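Local coordinates for galactose mutarotase-like protein (Clostridium acetobutylicum, PDB 3OS7), which probably binds carbohydrate and may interconvert the anomers of aldose sugars, at residues Asn4-Glu12 / Ile21-Glu29; Ile205-Gln213 / Thr220-Gly228. One frame throughout, in Å; residues are numbered along the deposited sequence.

Contact 1: Asn4-Glu12 / Ile21-Glu29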
ATOM      1  N   ASN A   4       1.246  23.456 -19.396  1.00 46.01           N
ATOM      2  CA  ASN A   4       0.574  24.462 -18.504  1.00 45.78           C
ATOM      3  C   ASN A   4       1.384  24.758 -17.222  1.00 42.42           C
ATOM      4  O   ASN A   4       2.425  24.130 -16.976  1.00 39.09           O
ATOM      5  CB  ASN A   4      -0.847  23.987 -18.157  1.00 47.34           C
ATOM      6  N   LYS A   5       0.896  25.711 -16.417  1.00 38.67           N
ATOM      7  CA  LYS A   5       1.581  26.147 -15.192  1.00 37.15           C
ATOM      8  C   LYS A   5       1.589  25.098 -14.063  1.00 35.01           C
ATOM      9  O   LYS A   5       2.421  25.158 -13.161  1.00 34.93           O
ATOM     10  CB  LYS A   5       0.955  27.432 -14.662  1.00 39.22           C
ATOM     11  N   ASP A   6       0.673  24.132 -14.136  1.00 30.64           N
ATOM     12  CA  ASP A   6       0.483  23.141 -13.073  1.00 28.77           C
ATOM     13  C   ASP A   6       1.149  21.800 -13.413  1.00 24.49           C
ATOM     14  O   ASP A   6       0.851  20.776 -12.790  1.00 20.14           O
ATOM     15  CB  ASP A   6      -1.012  22.955 -12.814  1.00 29.28           C
ATOM     16  CG  ASP A   6      -1.747  22.407 -14.019  1.00 35.68           C
ATOM     17  OD1 ASP A   6      -1.143  22.339 -15.126  1.00 41.58           O
ATOM     18  OD2 ASP A   6      -2.939  22.055 -13.865  1.00 39.85           O
ATOM     19  N   LEU A   7       2.062  21.817 -14.390  1.00 21.78           N
ATOM     20  CA  LEU A   7       2.865  20.661 -14.716  1.00 18.63           C
ATOM     21  C   LEU A   7       4.328  20.909 -14.395  1.00 18.89           C
ATOM     22  O   LEU A   7       4.962  21.734 -15.035  1.00 19.29           O
ATOM     23  CB  LEU A   7       2.694  20.298 -16.197  1.00 18.75           C
ATOM     24  CG  LEU A   7       3.522  19.132 -16.730  1.00 21.05           C
ATOM     25  CD1 LEU A   7       3.026  17.777 -16.125  1.00 20.68           C
ATOM     26  CD2 LEU A   7       3.423  19.136 -18.258  1.00 22.30           C
ATOM     27  N   TRP A   8       4.875  20.177 -13.421  1.00 18.08           N
ATOM     28  CA  TRP A   8       6.265  20.374 -13.004  1.00 17.91           C
ATOM     29  C   TRP A   8       6.761  19.272 -12.088  1.00 17.70           C
ATOM     30  O   TRP A   8       5.966  18.489 -11.525  1.00 17.19           O
ATOM     31  CB  TRP A   8       6.474  21.758 -12.353  1.00 16.26           C
ATOM     32  CG  TRP A   8       5.471  22.120 -11.307  1.00 18.23           C
ATOM     33  CD1 TRP A   8       4.344  22.864 -11.482  1.00 16.28           C
ATOM     34  CD2 TRP A   8       5.491  21.735  -9.928  1.00 17.49           C
ATOM     35  NE1 TRP A   8       3.667  22.982 -10.286  1.00 20.72           N
ATOM     36  CE2 TRP A   8       4.346  22.295  -9.320  1.00 19.59           C
ATOM     37  CE3 TRP A   8       6.385  20.991  -9.136  1.00 17.98           C
ATOM     38  CZ2 TRP A   8       4.065  22.139  -7.969  1.00 21.11           C
ATOM     39  CZ3 TRP A   8       6.098  20.829  -7.800  1.00 17.68           C
ATOM     40  CH2 TRP A   8       4.925  21.377  -7.236  1.00 19.96           C
ATOM     41  N   ILE A   9       8.078  19.205 -11.965  1.00 14.81           N
ATOM     42  CA  ILE A   9       8.757  18.287 -11.047  1.00 15.68           C
ATOM     43  C   ILE A   9       9.865  19.079 -10.393  1.00 15.52           C
ATOM     44  O   ILE A   9      10.698  19.651 -11.072  1.00 18.80           O
ATOM     45  CB  ILE A   9       9.383  17.075 -11.752  1.00 16.12           C
ATOM     46  CG1 ILE A   9       8.303  16.273 -12.516  1.00 18.71           C
ATOM     47  CG2 ILE A   9      10.157  16.202 -10.739  1.00 14.83           C
ATOM     48  CD1 ILE A   9       8.867  15.083 -13.308  1.00 17.57           C
ATOM     49  N   LYS A  10       9.906  19.053  -9.066  1.00 15.31           N
ATOM     50  CA  LYS A  10      10.888  19.819  -8.274  1.00 15.15           C
ATOM     51  C   LYS A  10      11.580  18.895  -7.288  1.00 15.94           C
ATOM     52  O   LYS A  10      10.921  18.208  -6.516  1.00 16.90           O
ATOM     53  CB  LYS A  10      10.204  20.969  -7.548  1.00 17.58           C
ATOM     54  CG  LYS A  10      11.124  21.820  -6.678  1.00 20.18           C
ATOM     55  CD  LYS A  10      10.370  22.996  -6.077  1.00 23.14           C
ATOM     56  CE  LYS A  10      11.293  23.918  -5.315  1.00 26.71           C
ATOM     57  NZ  LYS A  10      10.556  25.115  -4.797  1.00 29.30           N
ATOM     58  N   GLU A  11      12.907  18.860  -7.347  1.00 14.53           N
ATOM     59  CA  GLU A  11      13.702  18.177  -6.365  1.00 15.16           C
ATOM     60  C   GLU A  11      14.127  19.232  -5.359  1.00 17.86           C
ATOM     61  O   GLU A  11      14.664  20.250  -5.746  1.00 15.15           O
ATOM     62  CB  GLU A  11      14.901  17.576  -7.031  1.00 17.88           C
ATOM     63  CG  GLU A  11      15.860  16.834  -6.151  1.00 24.73           C
ATOM     64  CD  GLU A  11      16.912  16.101  -7.011  1.00 31.70           C
ATOM     65  OE1 GLU A  11      16.620  15.824  -8.192  1.00 49.22           O
ATOM     66  OE2 GLU A  11      17.999  15.779  -6.513  1.00 34.30           O
ATOM     67  N   GLU A  12      13.880  18.977  -4.079  1.00 17.42           N
ATOM     68  CA  GLU A  12      14.175  19.958  -3.034  1.00 20.09           C
ATOM     69  C   GLU A  12      14.564  19.252  -1.737  1.00 21.44           C
ATOM     70  O   GLU A  12      14.629  18.035  -1.692  1.00 21.18           O
ATOM     71  CB  GLU A  12      12.977  20.891  -2.833  1.00 22.68           C
ATOM     72  CG  GLU A  12      11.762  20.218  -2.276  1.00 28.49           C
ATOM     73  CD  GLU A  12      10.476  21.012  -2.505  1.00 40.62           C
ATOM     74  OE1 GLU A  12       9.654  20.578  -3.331  1.00 44.25           O
ATOM     75  OE2 GLU A  12      10.270  22.062  -1.868  1.00 48.43           O
ATOM     76  N   ILE A  21      11.127  14.715  -3.863  1.00 15.03           N
ATOM     77  CA  ILE A  21      10.610  15.152  -5.151  1.00 15.24           C
ATOM     78  C   ILE A  21       9.142  15.513  -5.023  1.00 15.57           C
ATOM     79  O   ILE A  21       8.316  14.672  -4.610  1.00 14.87           O
ATOM     80  CB  ILE A  21      10.783  14.065  -6.268  1.00 18.41           C
ATOM     81  CG1 ILE A  21      12.215  13.524  -6.371  1.00 22.22           C
ATOM     82  CG2 ILE A  21      10.267  14.614  -7.616  1.00 13.01           C
ATOM     83  CD1 ILE A  21      13.225  14.492  -6.904  1.00 31.09           C
ATOM     84  N   ARG A  22       8.816  16.767  -5.341  1.00 15.93           N
ATOM     85  CA  ARG A  22       7.442  17.239  -5.440  1.00 16.78           C
ATOM     86  C   ARG A  22       7.069  17.270  -6.924  1.00 16.00           C
ATOM     87  O   ARG A  22       7.856  17.709  -7.756  1.00 14.10           O
ATOM     88  CB  ARG A  22       7.353  18.636  -4.876  1.00 17.58           C
ATOM     89  CG  ARG A  22       6.039  19.027  -4.324  1.00 28.35           C
ATOM     90  CD  ARG A  22       6.159  20.359  -3.566  1.00 30.38           C
ATOM     91  NE  ARG A  22       7.072  20.329  -2.422  1.00 29.77           N
ATOM     92  CZ  ARG A  22       6.736  20.009  -1.167  1.00 32.30           C
ATOM     93  NH1 ARG A  22       5.507  19.629  -0.850  1.00 33.41           N
ATOM     94  NH2 ARG A  22       7.651  20.039  -0.218  1.00 34.21           N
ATOM     95  N   PHE A  23       5.895  16.767  -7.267  1.00 15.23           N
ATOM     96  CA  PHE A  23       5.507  16.694  -8.684  1.00 14.47           C
ATOM     97  C   PHE A  23       4.028  16.982  -8.847  1.00 16.49           C
ATOM     98  O   PHE A  23       3.234  16.697  -7.956  1.00 17.77           O
ATOM     99  CB  PHE A  23       5.990  15.381  -9.372  1.00 14.71           C
ATOM    100  CG  PHE A  23       5.538  14.074  -8.730  1.00 16.29           C
ATOM    101  CD1 PHE A  23       5.991  13.683  -7.482  1.00 12.27           C
ATOM    102  CD2 PHE A  23       4.762  13.168  -9.451  1.00 15.19           C
ATOM    103  CE1 PHE A  23       5.634  12.457  -6.942  1.00 14.66           C
ATOM    104  CE2 PHE A  23       4.359  11.957  -8.889  1.00 21.01           C
ATOM    105  CZ  PHE A  23       4.794  11.601  -7.633  1.00 17.77           C
ATOM    106  N   ALA A  24       3.676  17.556  -9.998  1.00 16.94           N
ATOM    107  CA  ALA A  24       2.369  18.132 -10.216  1.00 15.39           C
ATOM    108  C   ALA A  24       1.957  17.932 -11.668  1.00 16.94           C
ATOM    109  O   ALA A  24       2.769  18.121 -12.588  1.00 16.93           O
ATOM    110  CB  ALA A  24       2.400  19.631  -9.876  1.00 16.51           C
ATOM    111  N   ALA A  25       0.699  17.553 -11.867  1.00 17.17           N
ATOM    112  CA  ALA A  25       0.117  17.516 -13.204  1.00 18.61           C
ATOM    113  C   ALA A  25      -1.378  17.432 -13.060  1.00 18.39           C
ATOM    114  O   ALA A  25      -1.868  16.842 -12.101  1.00 17.59           O
ATOM    115  CB  ALA A  25       0.656  16.298 -14.006  1.00 18.41           C
ATOM    116  N   GLY A  26      -2.091  18.072 -13.972  1.00 20.90           N
ATOM    117  CA  GLY A  26      -3.550  17.958 -14.057  1.00 22.16           C
ATOM    118  C   GLY A  26      -4.323  18.390 -12.830  1.00 22.68           C
ATOM    119  O   GLY A  26      -5.423  17.898 -12.591  1.00 24.33           O
ATOM    120  N   GLY A  27      -3.778  19.327 -12.066  1.00 21.87           N
ATOM    121  CA  GLY A  27      -4.419  19.792 -10.842  1.00 23.61           C
ATOM    122  C   GLY A  27      -4.054  19.035  -9.566  1.00 21.74           C
ATOM    123  O   GLY A  27      -4.425  19.458  -8.463  1.00 23.61           O
ATOM    124  N   TYR A  28      -3.338  17.924  -9.710  1.00 18.44           N
ATOM    125  CA  TYR A  28      -2.837  17.176  -8.555  1.00 16.84           C
ATOM    126  C   TYR A  28      -1.384  17.555  -8.243  1.00 17.04           C
ATOM    127  O   TYR A  28      -0.648  17.990  -9.117  1.00 16.32           O
ATOM    128  CB  TYR A  28      -2.869  15.678  -8.825  1.00 16.78           C
ATOM    129  CG  TYR A  28      -4.247  15.045  -8.938  1.00 13.74           C
ATOM    130  CD1 TYR A  28      -4.939  15.008 -10.158  1.00 16.03           C
ATOM    131  CD2 TYR A  28      -4.844  14.446  -7.827  1.00 17.04           C
ATOM    132  CE1 TYR A  28      -6.203  14.406 -10.252  1.00 14.19           C
ATOM    133  CE2 TYR A  28      -6.093  13.871  -7.913  1.00 17.68           C
ATOM    134  CZ  TYR A  28      -6.766  13.850  -9.132  1.00 16.46           C
ATOM    135  OH  TYR A  28      -8.008  13.238  -9.191  1.00 18.13           O
ATOM    136  N   GLU A  29      -0.994  17.372  -6.986  1.00 14.83           N
ATOM    137  CA  GLU A  29       0.377  17.519  -6.553  1.00 15.83           C
ATOM    138  C   GLU A  29       0.711  16.392  -5.564  1.00 16.55           C
ATOM    139  O   GLU A  29      -0.123  16.047  -4.701  1.00 16.97           O
ATOM    140  CB  GLU A  29       0.569  18.883  -5.891  1.00 17.26           C
ATOM    141  CG  GLU A  29       1.988  19.152  -5.420  1.00 25.97           C
ATOM    142  CD  GLU A  29       2.125  20.526  -4.783  1.00 32.24           C
ATOM    143  OE1 GLU A  29       1.457  21.471  -5.275  1.00 26.59           O
ATOM    144  OE2 GLU A  29       2.891  20.631  -3.792  1.00 30.07           O
TER
HETATM  145  O   HOH W   1      -1.170  20.078 -10.942  1.00 18.75           O
HETATM  146  O   HOH W   2      -0.879  19.420 -16.225  1.00 28.25           O
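Ala24 presses its methyl group against the indole of Trp8 where strands 8-14 and 18-25 pair as an antiparallel beta hairpin at one edge of a five-stranded sheet. The methyl sits over one ring face, its CB 3.6 Å from the centroid of the five-membered ring, a CH-pi contact. With chi1 at 48°, CG of Trp8 stands between its own backbone N and carbonyl carbon, carrying the indole across the neighbouring strand; CZ3 and CH2 reach the aliphatic part of Arg22. Beneath it, the hydrogen-bonded pair Lys10 and Arg22 exchanges two bonds of 2.8 Å, N of each to O of the other; Trp8 and Ala24 pair likewise through somewhat longer bonds.

The opposite face of the hairpin is largely apolar and turned inward. Ile9 CG2 meets Ile21 CG2 at 3.5 Å, while Phe23 and Ile21 continue onto Val131 of strand 128-137, as in a beta sandwich. At the margin, Glu11 lays its CB against Ile21 CD1 and sends OE1 to a salt bridge with Lys122.

The turn end is looser and wetter. A type I' turn from Ala25 to Tyr28 joins strand 18-25 to strand 28-33, and waters tie to it the loop ahead of strand 8-14: one donates to Asp6 O and Tyr28 O and accepts weakly from Gly27 N; a second joins Asp6 OD1 to Gly26 N. The other end is partly exposed but directly bonded, Glu12 OE1 taking the NE-H of Arg22 at 2.7 Å in a salt bridge. NE approaches from above the carboxylate, whose plane is turned 75° from that of the guanidinium.

The chemistry thus divides by face: hydrocarbon dominates the inner side, whereas on the outer one Glu12 probably offsets the charge of Arg22 and ties its NE to the neighbouring strand.

Contact 2: Ile205-Gln213 / Thr220-Gly228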
ATOM      1  N   ILE A 205     -15.407  -1.341  -0.195  1.00 11.34           N
ATOM      2  CA  ILE A 205     -14.313  -2.199  -0.625  1.00 11.08           C
ATOM      3  C   ILE A 205     -14.919  -3.378  -1.373  1.00 13.36           C
ATOM      4  O   ILE A 205     -15.891  -3.963  -0.908  1.00 13.72           O
ATOM      5  CB  ILE A 205     -13.495  -2.779   0.556  1.00 11.48           C
ATOM      6  CG1 ILE A 205     -12.992  -1.688   1.503  1.00 16.00           C
ATOM      7  CG2 ILE A 205     -12.294  -3.608   0.024  1.00 13.40           C
ATOM      8  CD1 ILE A 205     -12.375  -2.255   2.822  1.00 17.62           C
ATOM      9  N   SER A 206     -14.294  -3.783  -2.484  1.00 13.98           N
ATOM     10  CA  SER A 206     -14.840  -4.878  -3.314  1.00 12.41           C
ATOM     11  C   SER A 206     -14.445  -6.241  -2.737  1.00 12.26           C
ATOM     12  O   SER A 206     -13.666  -6.976  -3.327  1.00 13.29           O
ATOM     13  CB  SER A 206     -14.377  -4.711  -4.773  1.00 12.59           C
ATOM     14  OG  SER A 206     -12.965  -4.717  -4.894  1.00 13.26           O
ATOM     15  N   ILE A 207     -14.985  -6.549  -1.557  1.00 11.56           N
ATOM     16  CA  ILE A 207     -14.627  -7.742  -0.836  1.00 12.58           C
ATOM     17  C   ILE A 207     -15.346  -8.959  -1.384  1.00 13.77           C
ATOM     18  O   ILE A 207     -16.466  -8.855  -1.884  1.00 15.03           O
ATOM     19  CB  ILE A 207     -14.901  -7.605   0.677  1.00 12.52           C
ATOM     20  CG1 ILE A 207     -16.389  -7.345   0.966  1.00 14.91           C
ATOM     21  CG2 ILE A 207     -14.012  -6.507   1.272  1.00 14.54           C
ATOM     22  CD1 ILE A 207     -16.798  -7.441   2.477  1.00 16.17           C
ATOM     23  N   ASP A 208     -14.668 -10.098  -1.280  1.00 15.30           N
ATOM     24  CA  ASP A 208     -15.200 -11.405  -1.616  1.00 15.83           C
ATOM     25  C   ASP A 208     -15.542 -12.125  -0.311  1.00 17.07           C
ATOM     26  O   ASP A 208     -16.698 -12.130   0.094  1.00 16.53           O
ATOM     27  CB  ASP A 208     -14.150 -12.170  -2.441  1.00 15.34           C
ATOM     28  CG  ASP A 208     -14.666 -13.490  -2.991  1.00 24.17           C
ATOM     29  OD1 ASP A 208     -15.857 -13.823  -2.792  1.00 23.53           O
ATOM     30  OD2 ASP A 208     -13.860 -14.174  -3.662  1.00 26.61           O
ATOM     31  N   LYS A 209     -14.533 -12.650   0.391  1.00 14.32           N
ATOM     32  CA  LYS A 209     -14.752 -13.330   1.660  1.00 13.75           C
ATOM     33  C   LYS A 209     -13.943 -12.674   2.774  1.00 12.53           C
ATOM     34  O   LYS A 209     -12.907 -12.037   2.535  1.00 13.30           O
ATOM     35  CB  LYS A 209     -14.376 -14.831   1.559  1.00 14.99           C
ATOM     36  CG  LYS A 209     -15.211 -15.593   0.527  1.00 18.14           C
ATOM     37  CD  LYS A 209     -15.044 -17.072   0.646  1.00 28.30           C
ATOM     38  CE  LYS A 209     -13.804 -17.536  -0.069  1.00 39.09           C
ATOM     39  NZ  LYS A 209     -13.519 -18.977   0.192  1.00 37.96           N
ATOM     40  N   PHE A 210     -14.455 -12.819   3.987  1.00 12.37           N
ATOM     41  CA  PHE A 210     -13.738 -12.490   5.208  1.00 11.51           C
ATOM     42  C   PHE A 210     -12.890 -13.695   5.655  1.00 11.88           C
ATOM     43  O   PHE A 210     -13.361 -14.836   5.602  1.00 14.80           O
ATOM     44  CB  PHE A 210     -14.775 -12.150   6.269  1.00 13.21           C
ATOM     45  CG  PHE A 210     -14.203 -11.928   7.633  1.00 14.90           C
ATOM     46  CD1 PHE A 210     -13.459 -10.808   7.891  1.00 14.15           C
ATOM     47  CD2 PHE A 210     -14.411 -12.855   8.655  1.00 20.03           C
ATOM     48  CE1 PHE A 210     -12.937 -10.571   9.130  1.00 13.84           C
ATOM     49  CE2 PHE A 210     -13.878 -12.632   9.921  1.00 22.52           C
ATOM     50  CZ  PHE A 210     -13.130 -11.465  10.154  1.00 17.15           C
ATOM     51  N   TRP A 211     -11.677 -13.435   6.150  1.00 12.95           N
ATOM     52  CA  TRP A 211     -10.740 -14.489   6.592  1.00 12.73           C
ATOM     53  C   TRP A 211     -10.452 -14.278   8.071  1.00 16.07           C
ATOM     54  O   TRP A 211      -9.941 -13.218   8.481  1.00 16.74           O
ATOM     55  CB  TRP A 211      -9.463 -14.452   5.752  1.00 12.92           C
ATOM     56  CG  TRP A 211      -9.748 -14.802   4.341  1.00 12.45           C
ATOM     57  CD1 TRP A 211     -10.293 -13.979   3.380  1.00 14.43           C
ATOM     58  CD2 TRP A 211      -9.569 -16.071   3.719  1.00 13.88           C
ATOM     59  NE1 TRP A 211     -10.449 -14.656   2.203  1.00 16.94           N
ATOM     60  CE2 TRP A 211     -10.015 -15.943   2.370  1.00 16.80           C
ATOM     61  CE3 TRP A 211      -9.066 -17.312   4.154  1.00 13.28           C
ATOM     62  CZ2 TRP A 211      -9.982 -16.988   1.476  1.00 16.68           C
ATOM     63  CZ3 TRP A 211      -9.014 -18.375   3.224  1.00 18.50           C
ATOM     64  CH2 TRP A 211      -9.471 -18.198   1.912  1.00 18.18           C
ATOM     65  N   LYS A 212     -10.843 -15.263   8.875  1.00 16.36           N
ATOM     66  CA  LYS A 212     -10.656 -15.193  10.306  1.00 15.42           C
ATOM     67  C   LYS A 212      -9.173 -15.217  10.653  1.00 15.37           C
ATOM     68  O   LYS A 212      -8.390 -15.956  10.050  1.00 13.44           O
ATOM     69  CB  LYS A 212     -11.350 -16.388  10.969  1.00 18.82           C
ATOM     70  CG  LYS A 212     -11.394 -16.383  12.507  1.00 26.51           C
ATOM     71  CD  LYS A 212     -12.231 -17.588  13.028  1.00 37.60           C
ATOM     72  CE  LYS A 212     -12.066 -17.806  14.548  1.00 42.30           C
ATOM     73  NZ  LYS A 212     -13.116 -18.693  15.137  1.00 43.16           N
ATOM     74  N   GLN A 213      -8.821 -14.432  11.655  1.00 14.34           N
ATOM     75  CA  GLN A 213      -7.490 -14.449  12.244  1.00 14.72           C
ATOM     76  C   GLN A 213      -7.504 -14.961  13.699  1.00 15.91           C
ATOM     77  O   GLN A 213      -8.478 -14.768  14.420  1.00 16.86           O
ATOM     78  CB  GLN A 213      -6.883 -13.048  12.181  1.00 15.60           C
ATOM     79  CG  GLN A 213      -6.510 -12.632  10.743  1.00 16.19           C
ATOM     80  CD  GLN A 213      -6.154 -11.183  10.639  1.00 17.66           C
ATOM     81  OE1 GLN A 213      -7.013 -10.356  10.364  1.00 18.33           O
ATOM     82  NE2 GLN A 213      -4.873 -10.852  10.910  1.00 14.46           N
ATOM     83  N   THR A 220      -6.563 -18.363  10.238  1.00 19.18           N
ATOM     84  CA  THR A 220      -6.879 -19.754  10.559  1.00 17.92           C
ATOM     85  C   THR A 220      -6.998 -20.599   9.319  1.00 19.64           C
ATOM     86  O   THR A 220      -6.930 -21.828   9.396  1.00 18.61           O
ATOM     87  CB  THR A 220      -8.175 -19.884  11.359  1.00 18.26           C
ATOM     88  OG1 THR A 220      -9.284 -19.547  10.524  1.00 15.99           O
ATOM     89  CG2 THR A 220      -8.154 -18.979  12.559  1.00 19.42           C
ATOM     90  N   GLY A 221      -7.223 -19.950   8.185  1.00 18.30           N
ATOM     91  CA  GLY A 221      -7.501 -20.660   6.937  1.00 19.81           C
ATOM     92  C   GLY A 221      -8.979 -20.768   6.610  1.00 19.73           C
ATOM     93  O   GLY A 221      -9.332 -21.183   5.510  1.00 21.17           O
ATOM     94  N   GLU A 222      -9.833 -20.371   7.551  1.00 17.94           N
ATOM     95  CA  GLU A 222     -11.267 -20.371   7.359  1.00 19.03           C
ATOM     96  C   GLU A 222     -11.681 -19.057   6.732  1.00 18.30           C
ATOM     97  O   GLU A 222     -11.201 -17.996   7.127  1.00 16.95           O
ATOM     98  CB  GLU A 222     -11.991 -20.453   8.693  1.00 21.24           C
ATOM     99  CG  GLU A 222     -11.737 -21.673   9.539  1.00 28.47           C
ATOM    100  CD  GLU A 222     -12.166 -21.410  10.983  1.00 35.50           C
ATOM    101  OE1 GLU A 222     -11.418 -20.735  11.756  1.00 27.99           O
ATOM    102  OE2 GLU A 222     -13.287 -21.827  11.322  1.00 28.89           O
ATOM    103  N   SER A 223     -12.580 -19.136   5.765  1.00 16.50           N
ATOM    104  CA  SER A 223     -13.136 -17.967   5.110  1.00 15.98           C
ATOM    105  C   SER A 223     -14.668 -17.982   5.167  1.00 17.61           C
ATOM    106  O   SER A 223     -15.289 -19.036   5.271  1.00 18.94           O
ATOM    107  CB  SER A 223     -12.680 -17.923   3.668  1.00 18.46           C
ATOM    108  OG  SER A 223     -13.177 -19.054   2.964  1.00 17.76           O
ATOM    109  N   PHE A 224     -15.262 -16.805   5.144  1.00 15.39           N
ATOM    110  CA  PHE A 224     -16.703 -16.655   5.338  1.00 15.16           C
ATOM    111  C   PHE A 224     -17.280 -15.601   4.434  1.00 16.19           C
ATOM    112  O   PHE A 224     -16.607 -14.612   4.115  1.00 13.32           O
ATOM    113  CB  PHE A 224     -17.010 -16.252   6.775  1.00 17.29           C
ATOM    114  CG  PHE A 224     -16.440 -17.180   7.798  1.00 18.58           C
ATOM    115  CD1 PHE A 224     -17.220 -18.191   8.332  1.00 26.28           C
ATOM    116  CD2 PHE A 224     -15.138 -17.059   8.208  1.00 18.46           C
ATOM    117  CE1 PHE A 224     -16.709 -19.056   9.272  1.00 32.33           C
ATOM    118  CE2 PHE A 224     -14.613 -17.933   9.157  1.00 26.58           C
ATOM    119  CZ  PHE A 224     -15.416 -18.925   9.689  1.00 28.30           C
ATOM    120  N   ALA A 225     -18.555 -15.784   4.049  1.00 14.07           N
ATOM    121  CA  ALA A 225     -19.302 -14.738   3.390  1.00 17.87           C
ATOM    122  C   ALA A 225     -19.362 -13.530   4.359  1.00 15.07           C
ATOM    123  O   ALA A 225     -19.467 -13.725   5.560  1.00 17.31           O
ATOM    124  CB  ALA A 225     -20.731 -15.235   3.031  1.00 18.00           C
ATOM    125  N   PRO A 226     -19.334 -12.296   3.831  1.00 15.76           N
ATOM    126  CA  PRO A 226     -19.462 -11.112   4.688  1.00 17.28           C
ATOM    127  C   PRO A 226     -20.706 -11.205   5.554  1.00 18.64           C
ATOM    128  O   PRO A 226     -21.740 -11.660   5.074  1.00 18.14           O
ATOM    129  CB  PRO A 226     -19.579  -9.954   3.700  1.00 16.88           C
ATOM    130  CG  PRO A 226     -18.843 -10.476   2.443  1.00 19.44           C
ATOM    131  CD  PRO A 226     -19.188 -11.939   2.403  1.00 17.25           C
ATOM    132  N   THR A 227     -20.578 -10.815   6.814  1.00 19.31           N
ATOM    133  CA  THR A 227     -21.695 -10.811   7.726  1.00 21.85           C
ATOM    134  C   THR A 227     -21.738  -9.493   8.453  1.00 21.82           C
ATOM    135  O   THR A 227     -20.737  -8.792   8.546  1.00 20.86           O
ATOM    136  CB  THR A 227     -21.606 -11.936   8.751  1.00 25.19           C
ATOM    137  OG1 THR A 227     -20.343 -11.862   9.416  1.00 31.32           O
ATOM    138  CG2 THR A 227     -21.764 -13.297   8.081  1.00 29.02           C
ATOM    139  N   GLY A 228     -22.921  -9.153   8.940  1.00 23.31           N
ATOM    140  CA  GLY A 228     -23.109  -7.925   9.711  1.00 24.72           C
ATOM    141  C   GLY A 228     -22.639  -6.689   8.978  1.00 21.97           C
ATOM    142  O   GLY A 228     -22.941  -6.486   7.789  1.00 20.55           O
TER
HETATM  143  O   HOH W   3     -15.802 -19.728   2.071  1.00 40.99           O
HETATM  144  O   HOH W   4      -8.516 -17.366   7.729  1.00 13.93           O
HETATM  145  O   HOH W   5     -11.082 -20.959  14.519  1.00 40.37           O
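Phe210 and Phe224 form the hydrogen-bonded pair of a short antiparallel beta hairpin, in which strand 222-224 folds back along the end of strand 201-213. Their two backbone bonds, N of each to O of the other, are both 2.8 Å. Further along, Lys212 N reaches Glu222 O at 3.3 Å and Thr220 N returns to Lys212 O, so the pairing continues past the corner at Gly221. A water spans that corner, donating to Lys212 O and Glu222 O and accepting from Gly221 N.

Aromatic and apolar contacts fall on both faces. Ser223 CB lies over the centre of the six-membered ring of Trp211, 3.4 Å from its centroid and 3° off the normal, a CH-pi contact. The five-membered ring is held separately: its NE1 donates to Ser250 OG. On the Phe210 side, the ring edge of Phe224 meets Lys212 CB. At the Pro226 end of the contact, Ile207 CD1 packs against Pro226 CG at 3.7 Å, the two side chains overlapping as they run in opposite directions.

Among the polar side chains, Lys212 and Glu222 extend alongside each other; Lys212 NZ and Glu222 OE1 are 4.3 Å apart, beyond a salt bridge, and a water links them. Thr220 makes an ST turn, its OG1 accepting from Glu222 N while donating to the anti lone pair of Glu222 OE1. Lys209 bends at chi3 (-83°), which brings its amine over the adjoining strand, where NZ donates to Ser223 OG at 2.8 Å.

Contact 1 and contact 2 are both antiparallel pairings of chain-neighbouring strands. They follow in series along the chain, on opposite sides of its centre. Their centres are 40 Å apart and their nearest atoms about 19 Å, so they do not touch. The 4-12/21-29 pair belongs to the five-stranded sheet that starts the chain, whereas 205-213/220-228 extends strand 201-213, which also pairs with strands 246-256 and 263-268. Each hairpin therefore occupies a separate margin of this largely beta, galactose mutarotase-like fold.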